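Local coordinates for protein 2-oxoadipate dioxygenase/decarboxylase (Pseudomonas putida, PDB 6W1G) that catalyses the iron(II)-dependent decarboxylation and hydroxylation of 2-oxoadipate to D-2-hydroxyglutarate in the bacterial breakdown of D-lysine, at residues A[22-27]-A[222-227]; A[156-161]-A[186-191]; A[36-41]-A[227-232]; A[125-130]-A[395-400]. One frame throughout, in Å; residues are numbered along the deposited sequence. Where two conformers were deposited one is given.

All four contacts are largely buried, but differ in depth: contact 4 lies about 2 Å from the chain centre, contacts 1 and 3 about 15 Å, and contact 2 about 22 Å. Contacts 1 and 3 both use edge strand 226-229, packed on successive helices 9-27 and 29-48, and share Leu227. Contact 4 reaches the same mixed sheet through strand 127-133. Contact 2 joins two helix ends and touches contact 1 through Met23 and Pro222. Chemistry follows place: apolar packing and water bridges beside a metal ligand in contact 1, threonine and water links in contact 2, van der Waals packing without a hydrogen bond across contact 3, and a salt bridge with an edge-to-face aromatic pair in contact 4.

Contact 1: A[22-27]-A[222-227]. With NI (nickel (II) ion), chain B.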
# COMPACT_ATOMS: atom_id res chain seq x y z
N LEU A 22 -1.62 -13.49 10.47
CA LEU A 22 -1.80 -14.30 11.67
C LEU A 22 -0.77 -13.94 12.74
O LEU A 22 -1.10 -13.89 13.93
CB LEU A 22 -1.70 -15.78 11.29
CG LEU A 22 -2.96 -16.17 10.51
CD1 LEU A 22 -2.91 -17.67 10.35
CD2 LEU A 22 -4.33 -15.76 11.07
N MET A 23 0.48 -13.73 12.35
CA MET A 23 1.51 -13.38 13.32
C MET A 23 1.19 -12.04 13.98
O MET A 23 1.26 -11.91 15.21
CB MET A 23 2.87 -13.29 12.62
CG MET A 23 3.98 -12.78 13.52
SD MET A 23 5.61 -12.74 12.76
CE MET A 23 5.45 -11.24 11.79
N TYR A 24 0.83 -11.05 13.17
CA TYR A 24 0.53 -9.72 13.69
C TYR A 24 -0.68 -9.76 14.61
O TYR A 24 -0.70 -9.07 15.64
CB TYR A 24 0.38 -8.74 12.51
CG TYR A 24 0.20 -7.31 12.92
CD1 TYR A 24 1.24 -6.60 13.54
CD2 TYR A 24 -0.98 -6.66 12.71
CE1 TYR A 24 1.07 -5.29 13.90
CE2 TYR A 24 -1.16 -5.36 13.11
CZ TYR A 24 -0.14 -4.67 13.70
OH TYR A 24 -0.32 -3.37 14.06
N LYS A 25 -1.68 -10.55 14.26
CA LYS A 25 -2.87 -10.65 15.10
C LYS A 25 -2.51 -11.21 16.47
O LYS A 25 -3.06 -10.76 17.47
CB LYS A 25 -3.90 -11.51 14.40
CG LYS A 25 -5.20 -11.64 15.18
CD LYS A 25 -6.23 -12.45 14.41
CE LYS A 25 -7.38 -12.84 15.33
NZ LYS A 25 -8.55 -13.44 14.64
N GLN A 26 -1.60 -12.17 16.54
CA GLN A 26 -1.13 -12.69 17.82
C GLN A 26 -0.40 -11.60 18.61
O GLN A 26 -0.56 -11.49 19.83
CB GLN A 26 -0.27 -13.92 17.54
CG GLN A 26 0.48 -14.42 18.76
CD GLN A 26 1.87 -13.77 18.94
OE1 GLN A 26 2.20 -13.28 20.02
NE2 GLN A 26 2.68 -13.78 17.86
N GLU A 27 0.41 -10.81 17.95
CA GLU A 27 1.15 -9.75 18.60
C GLU A 27 0.25 -8.60 19.05
O GLU A 27 0.52 -7.97 20.08
CB GLU A 27 2.23 -9.20 17.67
CG GLU A 27 3.35 -10.18 17.35
CD GLU A 27 4.45 -9.59 16.47
OE1 GLU A 27 4.33 -8.43 16.04
OE2 GLU A 27 5.47 -10.29 16.26
N PRO A 222 13.31 -5.13 11.51
CA PRO A 222 12.18 -4.32 11.02
C PRO A 222 10.82 -4.89 11.35
O PRO A 222 10.13 -5.50 10.51
CB PRO A 222 12.42 -4.28 9.51
CG PRO A 222 13.07 -5.57 9.21
CD PRO A 222 14.01 -5.79 10.38
N HIS A 223 10.39 -4.69 12.57
CA HIS A 223 9.09 -5.18 13.00
C HIS A 223 7.99 -4.46 12.23
O HIS A 223 8.18 -3.39 11.64
CB HIS A 223 8.91 -5.03 14.50
CG HIS A 223 9.20 -3.67 15.04
ND1 HIS A 223 10.03 -3.47 16.13
CD2 HIS A 223 8.80 -2.44 14.65
CE1 HIS A 223 10.10 -2.18 16.39
NE2 HIS A 223 9.38 -1.53 15.50
N ILE A 224 6.80 -5.04 12.25
CA ILE A 224 5.69 -4.48 11.48
C ILE A 224 5.31 -3.14 12.10
O ILE A 224 4.95 -3.05 13.28
CB ILE A 224 4.50 -5.45 11.46
CG1 ILE A 224 4.91 -6.71 10.71
CG2 ILE A 224 3.29 -4.80 10.86
CD1 ILE A 224 3.92 -7.83 10.81
N ASN A 225 5.39 -2.07 11.33
CA ASN A 225 4.94 -0.77 11.79
C ASN A 225 3.42 -0.67 11.76
O ASN A 225 2.81 -0.05 12.65
CB ASN A 225 5.51 0.31 10.88
CG ASN A 225 5.14 1.69 11.31
OD1 ASN A 225 4.38 2.36 10.62
ND2 ASN A 225 5.68 2.14 12.43
N HIS A 226 2.82 -1.26 10.75
CA HIS A 226 1.38 -1.53 10.75
C HIS A 226 1.12 -2.54 9.64
O HIS A 226 1.92 -2.73 8.71
CB HIS A 226 0.53 -0.27 10.62
CG HIS A 226 0.85 0.55 9.42
ND1 HIS A 226 1.69 1.64 9.47
CD2 HIS A 226 0.45 0.46 8.13
CE1 HIS A 226 1.78 2.19 8.27
NE2 HIS A 226 1.03 1.50 7.43
N LEU A 227 -0.03 -3.19 9.76
CA LEU A 227 -0.60 -4.05 8.75
C LEU A 227 -2.03 -3.58 8.54
O LEU A 227 -2.82 -3.60 9.49
CB LEU A 227 -0.58 -5.47 9.26
CG LEU A 227 -0.61 -6.59 8.35
CD1 LEU A 227 0.09 -6.62 7.14
CD2 LEU A 227 -0.68 -7.90 8.99
NI NI B . 0.27 2.25 5.68
O HOH W 1 1.57 -1.75 14.72
O HOH W 2 -1.50 -2.14 12.07
O HOH W 3 5.86 -7.33 14.13
O HOH W 4 2.25 2.51 4.89
O HOH W 5 -0.11 3.40 4.05
O HOH W 6 0.73 4.41 6.25
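Tyr24, on the last turns of helix 9-27, sets its ring across Ile224 and Leu227 of the chain leading into and along edge strand 226-229, where the mixed sheet of this glyoxalase-clan fold delivers a metal ligand. With CG anti to the backbone N (chi1 -174°), the ring reaches the incoming chain, and both residues lie on one side of its plane. Tyr24 and Leu227 run past each other in opposite directions; Leu227 CB lies 3.7 Å from Tyr24 CD2 and sits 30° off the ring normal from the centroid, an off-centre CH-pi contact. Ile224 CG2 approaches Tyr24 CE1 at 3.8 Å. The second branch of Ile224 ends at CD1, which meets CE of Met23, whose chain bends at its last torsion.

Beyond the ring, Tyr24 OH is hydrogen-bonded to two waters, each 2.6 Å from it: one receives the backbone N-H of Leu227, and the other, in the plane of the ring, donates to Asn225 O. The hydroxyl is thus tied to the backbone on both sides of His226. A phenylalanine here would probably keep the packing but leave these two waters without their common anchor, easing the hold on the backbone around His226. Glu27 adds a third bridge, its OE1 accepting from a water that takes the N-H of Ile224, and Arg291 forms a salt bridge with the same carboxylate.

His226 turns from the helix toward the metal site completed by His70 and Glu294, which binds iron(II). Here nickel occupies the site, and His226 NE2 holds it at 2.0 Å.

Contact 2: A[156-161]-A[186-191]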
# COMPACT_ATOMS: atom_id res chain seq x y z
N ILE A 156 19.54 -8.83 10.05
CA ILE A 156 18.09 -8.96 10.16
C ILE A 156 17.50 -10.16 9.45
O ILE A 156 16.33 -10.46 9.65
CB ILE A 156 17.41 -7.66 9.72
CG1 ILE A 156 17.52 -7.43 8.22
CG2 ILE A 156 17.92 -6.46 10.56
CD1 ILE A 156 16.67 -6.27 7.74
N PHE A 157 18.23 -10.85 8.59
CA PHE A 157 17.76 -12.00 7.86
C PHE A 157 18.37 -13.27 8.40
O PHE A 157 19.58 -13.31 8.70
CB PHE A 157 18.15 -11.90 6.40
CG PHE A 157 17.73 -10.60 5.76
CD1 PHE A 157 16.42 -10.35 5.44
CD2 PHE A 157 18.67 -9.59 5.56
CE1 PHE A 157 16.06 -9.12 4.85
CE2 PHE A 157 18.32 -8.38 4.99
CZ PHE A 157 17.04 -8.15 4.64
N THR A 158 17.56 -14.32 8.52
CA THR A 158 18.13 -15.59 8.91
C THR A 158 18.98 -16.15 7.78
O THR A 158 18.77 -15.87 6.60
CB THR A 158 17.08 -16.62 9.31
OG1 THR A 158 16.38 -17.05 8.14
CG2 THR A 158 16.10 -16.07 10.34
N SER A 159 19.97 -16.95 8.16
CA SER A 159 20.81 -17.58 7.16
C SER A 159 19.99 -18.45 6.21
O SER A 159 20.28 -18.50 5.00
CB SER A 159 21.92 -18.38 7.82
OG SER A 159 22.85 -17.52 8.44
N ARG A 160 18.97 -19.15 6.74
CA ARG A 160 18.15 -20.00 5.88
C ARG A 160 17.36 -19.15 4.87
O ARG A 160 17.22 -19.52 3.70
CB ARG A 160 17.21 -20.88 6.71
CG ARG A 160 16.53 -21.96 5.90
CD ARG A 160 17.50 -23.10 5.59
NE ARG A 160 16.84 -24.09 4.73
CZ ARG A 160 17.10 -24.27 3.44
NH1 ARG A 160 18.06 -23.59 2.81
NH2 ARG A 160 16.36 -25.13 2.76
N ALA A 161 16.84 -17.99 5.31
CA ALA A 161 16.17 -17.11 4.35
C ALA A 161 17.11 -16.74 3.21
O ALA A 161 16.73 -16.74 2.05
CB ALA A 161 15.63 -15.87 5.04
N ALA A 186 11.39 -15.99 6.25
CA ALA A 186 11.22 -14.57 5.98
C ALA A 186 10.44 -13.88 7.08
O ALA A 186 10.73 -12.74 7.43
CB ALA A 186 10.48 -14.38 4.66
N LEU A 187 9.42 -14.55 7.61
CA LEU A 187 8.59 -13.94 8.63
C LEU A 187 9.39 -13.55 9.86
O LEU A 187 9.06 -12.56 10.51
CB LEU A 187 7.50 -14.94 9.00
CG LEU A 187 6.25 -14.45 9.71
CD1 LEU A 187 5.52 -13.50 8.84
CD2 LEU A 187 5.39 -15.66 10.05
N HIS A 188 10.45 -14.31 10.17
CA HIS A 188 11.23 -13.98 11.33
C HIS A 188 11.79 -12.56 11.27
O HIS A 188 11.95 -11.91 12.31
CB HIS A 188 12.38 -14.97 11.48
CG HIS A 188 11.98 -16.35 11.86
ND1 HIS A 188 11.04 -16.62 12.84
CD2 HIS A 188 12.44 -17.55 11.44
CE1 HIS A 188 10.92 -17.93 12.98
NE2 HIS A 188 11.77 -18.52 12.15
N THR A 189 12.05 -12.05 10.06
CA THR A 189 12.61 -10.72 9.91
C THR A 189 11.71 -9.67 10.52
O THR A 189 12.21 -8.63 10.96
CB THR A 189 12.87 -10.44 8.44
OG1 THR A 189 13.81 -11.39 7.98
CG2 THR A 189 13.48 -9.12 8.19
N PHE A 190 10.40 -9.92 10.53
CA PHE A 190 9.39 -8.91 10.82
C PHE A 190 8.69 -9.10 12.16
O PHE A 190 7.78 -8.34 12.50
CB PHE A 190 8.36 -8.91 9.69
CG PHE A 190 9.02 -8.79 8.33
CD1 PHE A 190 9.71 -7.64 7.98
CD2 PHE A 190 9.07 -9.86 7.48
CE1 PHE A 190 10.35 -7.54 6.80
CE2 PHE A 190 9.72 -9.76 6.25
CZ PHE A 190 10.36 -8.59 5.92
N ARG A 191 9.14 -10.05 12.95
CA ARG A 191 8.53 -10.28 14.24
C ARG A 191 8.92 -9.20 15.25
O ARG A 191 10.03 -8.66 15.20
CB ARG A 191 9.02 -11.61 14.78
CG ARG A 191 8.43 -12.79 14.17
CD ARG A 191 8.87 -14.07 14.88
NE ARG A 191 8.45 -15.20 14.06
CZ ARG A 191 7.24 -15.72 14.09
NH1 ARG A 191 6.34 -15.23 14.92
NH2 ARG A 191 6.93 -16.73 13.30
O HOH W 7 14.98 -9.13 11.92
O HOH W 8 14.77 -13.84 7.83
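Thr189 makes the closest approach to the segment 156-161, its OG1 lying 3.2 Å from Ile156 O, although whether its proton goes there is not settled. The hydroxyl reaches that carbonyl because OG1 stands anti to the carbonyl carbon of its own residue (chi1 -62°), leaving CG2 to pass 3.5 Å from the same Ile156 O. The same OG1 also comes obliquely to the Phe157 ring, near CD1. A little farther along, Thr158 CG2 crosses His188 and touches its CB at 4.0 Å, and Ala161 lies close to Ala186.

Two waters complete this first shell. One donates both to Ile156 O and to Thr189 O, so the carbonyl is approached by a water as well as by the threonine. The other accepts from Thr158 N and lies 2.6 Å from Thr189 OG1, giving that hydroxyl a second close polar neighbour.

Outside this shell, bonds within each segment and neighbouring packing position the touching groups. Arg191 NE donates to His188 ND1 at 3.2 Å, tilted 17° out of the imidazole plane, across the type I turn from His188 to Arg191. Phe190 places its ring beneath Thr189 CB, and Pro222 packs on both Ile156 and Thr189. Thr158 OG1 accepts from Ala161 N at 3.0 Å and also hydrogen-bonds Glu185, which ties the start of one helix to the other helix. This is a threonine N-cap of helix 159-171, set against the type I turn at the C-terminal part of helix 176-188, as where the two arms of a helical hairpin start and finish side by side.

Contact 3: A[36-41]-A[227-232]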
# COMPACT_ATOMS: atom_id res chain seq x y z
N GLU A 36 -12.45 -8.11 12.15
CA GLU A 36 -13.86 -8.49 12.26
C GLU A 36 -14.76 -7.34 11.83
O GLU A 36 -15.76 -7.55 11.14
CB GLU A 36 -14.14 -8.91 13.71
CG GLU A 36 -13.46 -10.20 14.10
CD GLU A 36 -13.65 -10.60 15.56
OE1 GLU A 36 -14.00 -9.73 16.38
OE2 GLU A 36 -13.43 -11.79 15.87
N LEU A 37 -14.39 -6.13 12.20
CA LEU A 37 -15.17 -4.96 11.82
C LEU A 37 -15.12 -4.73 10.31
O LEU A 37 -16.12 -4.43 9.69
CB LEU A 37 -14.63 -3.77 12.58
CG LEU A 37 -15.42 -2.47 12.45
CD1 LEU A 37 -16.86 -2.61 12.99
CD2 LEU A 37 -14.66 -1.40 13.20
N VAL A 38 -13.95 -4.93 9.71
CA VAL A 38 -13.80 -4.75 8.26
C VAL A 38 -14.68 -5.73 7.51
O VAL A 38 -15.35 -5.36 6.53
CB VAL A 38 -12.32 -4.90 7.85
CG1 VAL A 38 -12.19 -4.98 6.32
CG2 VAL A 38 -11.49 -3.73 8.39
N SER A 39 -14.70 -6.98 7.95
CA SER A 39 -15.52 -7.97 7.27
C SER A 39 -16.99 -7.58 7.33
O SER A 39 -17.72 -7.70 6.34
CB SER A 39 -15.31 -9.34 7.90
OG SER A 39 -16.12 -10.30 7.28
N GLU A 40 -17.45 -7.12 8.49
CA GLU A 40 -18.85 -6.72 8.63
C GLU A 40 -19.18 -5.52 7.76
O GLU A 40 -20.21 -5.50 7.07
CB GLU A 40 -19.10 -6.37 10.10
CG GLU A 40 -20.52 -6.02 10.45
CD GLU A 40 -20.73 -5.87 11.96
OE1 GLU A 40 -20.08 -5.00 12.58
OE2 GLU A 40 -21.53 -6.64 12.53
N ILE A 41 -18.34 -4.49 7.80
CA ILE A 41 -18.57 -3.30 6.97
C ILE A 41 -18.61 -3.65 5.49
O ILE A 41 -19.47 -3.16 4.73
CB ILE A 41 -17.55 -2.20 7.26
CG1 ILE A 41 -17.78 -1.59 8.64
CG2 ILE A 41 -17.50 -1.13 6.18
CD1 ILE A 41 -19.06 -0.83 8.78
N LEU A 227 -0.03 -3.19 9.76
CA LEU A 227 -0.60 -4.05 8.75
C LEU A 227 -2.03 -3.58 8.54
O LEU A 227 -2.82 -3.60 9.49
CB LEU A 227 -0.58 -5.47 9.26
CG LEU A 227 -0.61 -6.59 8.35
CD1 LEU A 227 0.09 -6.62 7.14
CD2 LEU A 227 -0.68 -7.90 8.99
N THR A 228 -2.35 -3.17 7.32
CA THR A 228 -3.57 -2.41 7.03
C THR A 228 -4.48 -3.23 6.14
O THR A 228 -4.10 -3.55 5.00
CB THR A 228 -3.20 -1.11 6.31
OG1 THR A 228 -2.31 -0.40 7.16
CG2 THR A 228 -4.44 -0.30 6.01
N PRO A 229 -5.68 -3.56 6.63
CA PRO A 229 -6.68 -4.20 5.78
C PRO A 229 -7.41 -3.16 4.96
O PRO A 229 -7.39 -1.97 5.24
CB PRO A 229 -7.63 -4.86 6.79
CG PRO A 229 -7.57 -3.99 7.96
CD PRO A 229 -6.18 -3.37 8.01
N ARG A 230 -8.10 -3.65 3.93
CA ARG A 230 -8.86 -2.83 3.01
C ARG A 230 -10.35 -2.90 3.32
O ARG A 230 -10.95 -3.99 3.34
CB ARG A 230 -8.64 -3.28 1.56
CG ARG A 230 -9.45 -2.49 0.57
CD ARG A 230 -9.22 -2.97 -0.86
NE ARG A 230 -10.10 -2.29 -1.77
CZ ARG A 230 -10.24 -2.57 -3.07
NH1 ARG A 230 -9.56 -3.56 -3.63
NH2 ARG A 230 -11.08 -1.87 -3.80
N THR A 231 -10.95 -1.74 3.59
CA THR A 231 -12.39 -1.65 3.72
C THR A 231 -12.99 -0.97 2.50
O THR A 231 -12.37 -0.12 1.87
CB THR A 231 -12.80 -0.89 5.00
OG1 THR A 231 -14.22 -0.90 5.15
CG2 THR A 231 -12.35 0.54 5.03
N LEU A 232 -14.25 -1.32 2.23
CA LEU A 232 -15.02 -0.64 1.20
C LEU A 232 -15.63 0.68 1.67
O LEU A 232 -16.16 1.42 0.86
CB LEU A 232 -16.15 -1.56 0.70
CG LEU A 232 -15.67 -2.84 0.05
CD1 LEU A 232 -16.87 -3.70 -0.37
CD2 LEU A 232 -14.74 -2.58 -1.13
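Val38, on helix 29-48, packs against Pro229 to Thr231, on and beyond edge strand 226-229. Its CB points at that chain and splits into two methyls with separate partners. CG1, held anti to the backbone N (chi1 169°), comes 3.4 Å from Arg230 O and stays near the backbone as far as Thr231 CA, 4.2 Å away. CG2 takes the other direction and meets the proline ring of Pro229, with 4.0 Å between Val38 CG2 and Pro229 CG. The valine therefore spans three successive residues, with its two branches divided between a ring and a peptide.

The strand served here is the edge strand of the five-stranded mixed sheet, and helix 29-48 packs on this part of the chain. Pro229 also rests on Leu34 and Leu35 of the same helix and on Ile295 of strand 288-298, while Thr228 hydrogen-bonds through OG1 to the metal ligand Glu294, so the packed chain runs directly beside the metal site.

One helical turn on, Ile41 continues the row. Its CG2 lies 3.4 Å from Thr231 OG1, while the CG1 branch heads away from the 227-232 chain. Asn42 reaches both polar atoms of this surface, its ND2 donating to Arg230 O and its OD1 bonded to Thr231 OG1, and with Asp233 N it satisfies the buried hydroxyl, so the methyl of Ile41 can pack on it. The CB of Arg230 points away from the helix, and its guanidinium forms salt bridges with Glu68 and Glu61.

Contact 4: A[125-130]-A[395-400]; sequences PFRVFT and VYEDFL
Arg127 and Glu397 form a salt bridge, with Arg127 NH1 2.7 Å from Glu397 OE1 and the oxygen met nearly along its C-O bond. The guanidinium and carboxylate planes are 33° apart, and the N-H...O angle is 141°, so the bond is short but bent. Arg127 NE adds a weak bond to Glu397 O at 3.1 Å; one residue is thus gripped by both its side chain and its backbone. The bend of the arginine at chi2 (100°) brings the guanidinium down to it. Glu68 shares Arg127 NH1, and Arg64 pairs with Glu397 OE2, making a buried charge network. A leucine in place of Arg127 would probably leave the Glu397 and Glu68 carboxylates without this shared positive mate.

Strand 127-133 is the middle strand of the mixed sheet, and 395-400 is a loop laid nearly parallel along it. Farther along, Phe129 sets its edge on the face of Phe399 in a T-shaped pair, centroids 5.1 Å apart. The closest atoms are Phe129 CD2 and Phe399 CD2 at 3.7 Å. Phe399 also meets the metal ligand His70 edge-to-face and Arg298 by cation-pi.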
# COMPACT_ATOMS: atom_id res chain seq x y z
N PRO A 125 -2.84 -8.94 -3.77
CA PRO A 125 -2.41 -7.56 -3.93
C PRO A 125 -1.56 -7.07 -2.77
O PRO A 125 -1.39 -5.85 -2.58
CB PRO A 125 -3.74 -6.80 -3.95
CG PRO A 125 -4.54 -7.56 -2.96
CD PRO A 125 -4.20 -9.03 -3.19
N PHE A 126 -0.97 -7.99 -2.01
CA PHE A 126 -0.14 -7.60 -0.87
C PHE A 126 0.97 -6.66 -1.30
O PHE A 126 1.66 -6.91 -2.29
CB PHE A 126 0.44 -8.85 -0.23
CG PHE A 126 1.19 -8.62 1.02
CD1 PHE A 126 0.57 -8.06 2.13
CD2 PHE A 126 2.52 -8.99 1.12
CE1 PHE A 126 1.27 -7.88 3.32
CE2 PHE A 126 3.21 -8.83 2.30
CZ PHE A 126 2.58 -8.27 3.40
N ARG A 127 1.18 -5.63 -0.51
CA ARG A 127 2.28 -4.68 -0.72
C ARG A 127 2.99 -4.46 0.60
O ARG A 127 2.36 -4.56 1.65
CB ARG A 127 1.90 -3.26 -1.19
CG ARG A 127 0.79 -3.11 -2.14
CD ARG A 127 -0.47 -2.71 -1.42
NE ARG A 127 -1.51 -2.59 -2.36
CZ ARG A 127 -2.80 -2.90 -2.14
NH1 ARG A 127 -3.70 -2.80 -3.06
NH2 ARG A 127 -3.18 -3.33 -0.93
N VAL A 128 4.29 -4.14 0.53
CA VAL A 128 5.03 -3.75 1.71
C VAL A 128 5.68 -2.40 1.45
O VAL A 128 6.63 -2.30 0.64
CB VAL A 128 6.04 -4.77 2.19
CG1 VAL A 128 6.78 -4.22 3.44
CG2 VAL A 128 5.35 -6.07 2.52
N PHE A 129 5.17 -1.37 2.12
CA PHE A 129 5.74 -0.03 2.09
C PHE A 129 7.00 -0.05 2.94
O PHE A 129 6.94 -0.42 4.12
CB PHE A 129 4.74 0.96 2.67
CG PHE A 129 5.11 2.40 2.49
CD1 PHE A 129 5.83 3.09 3.45
CD2 PHE A 129 4.78 3.07 1.33
CE1 PHE A 129 6.15 4.41 3.26
CE2 PHE A 129 5.11 4.41 1.16
CZ PHE A 129 5.79 5.06 2.11
N THR A 130 8.15 0.21 2.33
CA THR A 130 9.46 -0.01 2.92
C THR A 130 10.22 1.30 2.95
O THR A 130 10.54 1.88 1.90
CB THR A 130 10.21 -1.05 2.12
OG1 THR A 130 9.45 -2.25 2.08
CG2 THR A 130 11.57 -1.36 2.73
N VAL A 395 -8.21 0.04 -9.80
CA VAL A 395 -7.92 0.30 -8.39
C VAL A 395 -6.49 0.73 -8.19
O VAL A 395 -5.55 0.17 -8.77
CB VAL A 395 -8.33 -0.90 -7.52
CG1 VAL A 395 -7.56 -2.20 -7.90
CG2 VAL A 395 -8.18 -0.59 -6.02
N TYR A 396 -6.32 1.70 -7.30
CA TYR A 396 -5.01 2.22 -6.92
C TYR A 396 -4.31 1.24 -6.00
O TYR A 396 -4.88 0.82 -4.99
CB TYR A 396 -5.25 3.54 -6.21
CG TYR A 396 -3.98 4.33 -5.92
CD1 TYR A 396 -3.15 4.71 -6.97
CD2 TYR A 396 -3.63 4.72 -4.64
CE1 TYR A 396 -2.00 5.48 -6.75
CE2 TYR A 396 -2.51 5.49 -4.41
CZ TYR A 396 -1.68 5.84 -5.49
OH TYR A 396 -0.55 6.61 -5.35
N GLU A 397 -3.07 0.91 -6.34
CA GLU A 397 -2.26 -0.07 -5.63
C GLU A 397 -1.16 0.54 -4.80
O GLU A 397 -0.46 -0.21 -4.08
CB GLU A 397 -1.58 -1.03 -6.66
CG GLU A 397 -2.55 -1.70 -7.57
CD GLU A 397 -3.40 -2.81 -6.95
OE1 GLU A 397 -3.27 -3.10 -5.73
OE2 GLU A 397 -4.25 -3.38 -7.70
N ASP A 398 -0.98 1.86 -4.87
CA ASP A 398 0.16 2.55 -4.25
C ASP A 398 -0.31 3.38 -3.05
O ASP A 398 -1.28 2.99 -2.38
CB ASP A 398 0.90 3.29 -5.35
CG ASP A 398 1.43 2.31 -6.37
OD1 ASP A 398 2.34 1.55 -6.00
OD2 ASP A 398 0.89 2.25 -7.50
N PHE A 399 0.39 4.47 -2.75
CA PHE A 399 0.19 5.18 -1.50
C PHE A 399 0.04 6.67 -1.77
O PHE A 399 0.30 7.14 -2.89
CB PHE A 399 1.35 4.85 -0.56
CG PHE A 399 1.35 3.39 -0.21
CD1 PHE A 399 0.59 2.94 0.83
CD2 PHE A 399 2.00 2.45 -0.98
CE1 PHE A 399 0.48 1.62 1.14
CE2 PHE A 399 1.87 1.10 -0.71
CZ PHE A 399 1.17 0.68 0.39
N LEU A 400 -0.46 7.40 -0.77
CA LEU A 400 -0.65 8.82 -0.98
C LEU A 400 0.67 9.52 -1.25
O LEU A 400 1.71 9.18 -0.65
CB LEU A 400 -1.40 9.44 0.21
CG LEU A 400 -2.85 8.97 0.38
CD1 LEU A 400 -3.44 9.52 1.68
CD2 LEU A 400 -3.72 9.35 -0.83
O HOH W 9 -0.66 -4.30 -4.70